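Local coordinates for protein histone acetyltransferase HPA2 and related acetyltransferases (Corynebacterium glutamicum ATCC 13032, PDB 2QEC) that probably transfers acyl groups, as an enzyme of the GCN5-related N-acetyltransferase (GNAT) family, at residues A9-A12 / D13-K16. The protein carries 1 engineered substitution. Residues are numbered along the deposited sequence; the frame is centred on the assembly and turned at random.
Sequences ATQA and DFPK. With EDO (1,2-ethanediol), chain C.
The turn that leads into helix 14-25 is closed by Asp13, whose carboxylate folds back onto Thr10. Its OD2 accepts two bonds from one face of the carboxylate: Thr10 N lies 2.9 Å from Asp13 OD2 on the anti side in a nearly straight bond (165°), while Thr10 OG1, at 3.0 Å from Asp13 OD2, comes from well above the plane. The Thr10 hydroxyl can join the backbone N-H in this grip because chi1 (71°) sets OG1 between N and the carbonyl carbon. Arg67 of strand 61-67 adds a salt bridge to the same oxygen, which probably helps keep the carboxylate charged. In the GNAT fold seen here, this turn connects strand 5-8, outermost in the sheet of this chain, to the first helix. Two backbone bonds wind it, Asp13 N to Thr10 O and Phe14 N to Gln11 O, both 3.0 Å. One face of the Phe14 ring is covered by Gln11 CA, 3.9 Å from the ring centroid and almost on the ring normal, a CH-pi contact. Ala9 CB meets the ring edge 4.2 Å from Phe14 CE1, and the side chains of Ile53 and Ala58 of helix 43-60 and Ile63 of strand 61-67 also touch Phe14. A water bridges Ala12 O and Lys16 N one turn on.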
# COMPACT_ATOMS: atom_id res chain seq x y z
N ALA A 9 -17.18 -23.24 -2.95
CA ALA A 9 -17.16 -24.40 -3.82
C ALA A 9 -17.03 -25.66 -3.00
O ALA A 9 -16.50 -25.65 -1.90
CB ALA A 9 -15.99 -24.32 -4.78
N THR A 10 -17.48 -26.77 -3.59
CA THR A 10 -17.22 -28.08 -3.04
C THR A 10 -16.36 -28.82 -4.07
O THR A 10 -16.20 -28.39 -5.22
CB THR A 10 -18.51 -28.88 -2.77
OG1 THR A 10 -19.08 -29.24 -4.01
CG2 THR A 10 -19.52 -28.07 -2.03
N GLN A 11 -15.76 -29.91 -3.63
CA GLN A 11 -14.84 -30.64 -4.49
C GLN A 11 -15.46 -31.08 -5.79
O GLN A 11 -14.82 -31.02 -6.83
CB GLN A 11 -14.25 -31.84 -3.76
CG GLN A 11 -12.86 -32.18 -4.25
CD GLN A 11 -12.02 -32.78 -3.18
OE1 GLN A 11 -12.23 -33.93 -2.78
NE2 GLN A 11 -11.05 -32.01 -2.68
N ALA A 12 -16.72 -31.48 -5.74
CA ALA A 12 -17.48 -31.95 -6.92
C ALA A 12 -17.55 -30.88 -8.03
O ALA A 12 -17.73 -31.19 -9.22
CB ALA A 12 -18.86 -32.31 -6.52
N ASP A 13 -17.42 -29.63 -7.61
CA ASP A 13 -17.49 -28.46 -8.51
C ASP A 13 -16.18 -28.14 -9.22
O ASP A 13 -16.16 -27.30 -10.12
CB ASP A 13 -17.87 -27.19 -7.72
CG ASP A 13 -19.21 -27.32 -6.98
OD1 ASP A 13 -20.18 -27.79 -7.58
OD2 ASP A 13 -19.31 -26.88 -5.83
N PHE A 14 -15.07 -28.75 -8.82
CA PHE A 14 -13.77 -28.33 -9.35
C PHE A 14 -13.64 -28.45 -10.89
O PHE A 14 -13.13 -27.52 -11.51
CB PHE A 14 -12.59 -29.02 -8.63
CG PHE A 14 -12.40 -28.59 -7.17
CD1 PHE A 14 -13.17 -27.59 -6.58
CD2 PHE A 14 -11.41 -29.19 -6.41
CE1 PHE A 14 -12.96 -27.21 -5.28
CE2 PHE A 14 -11.21 -28.81 -5.10
CZ PHE A 14 -12.00 -27.82 -4.53
N PRO A 15 -14.07 -29.57 -11.53
CA PRO A 15 -14.03 -29.58 -12.99
C PRO A 15 -14.69 -28.40 -13.69
O PRO A 15 -14.11 -27.84 -14.62
CB PRO A 15 -14.71 -30.90 -13.35
CG PRO A 15 -14.42 -31.77 -12.22
CD PRO A 15 -14.50 -30.87 -11.01
N LYS A 16 -15.88 -28.01 -13.26
CA LYS A 16 -16.60 -26.92 -13.90
C LYS A 16 -15.91 -25.61 -13.61
O LYS A 16 -15.84 -24.70 -14.44
CB LYS A 16 -18.05 -26.87 -13.38
CG LYS A 16 -18.87 -25.73 -13.96
CD LYS A 16 -19.24 -26.00 -15.42
CE LYS A 16 -19.78 -24.74 -16.08
NZ LYS A 16 -21.02 -24.33 -15.37
C1 EDO C . -12.93 -25.07 -1.77
O1 EDO C . -14.18 -24.51 -1.34
C2 EDO C . -12.27 -25.83 -0.62
O2 EDO C . -12.36 -27.24 -0.85
O HOH W 1 -18.03 -29.78 -11.67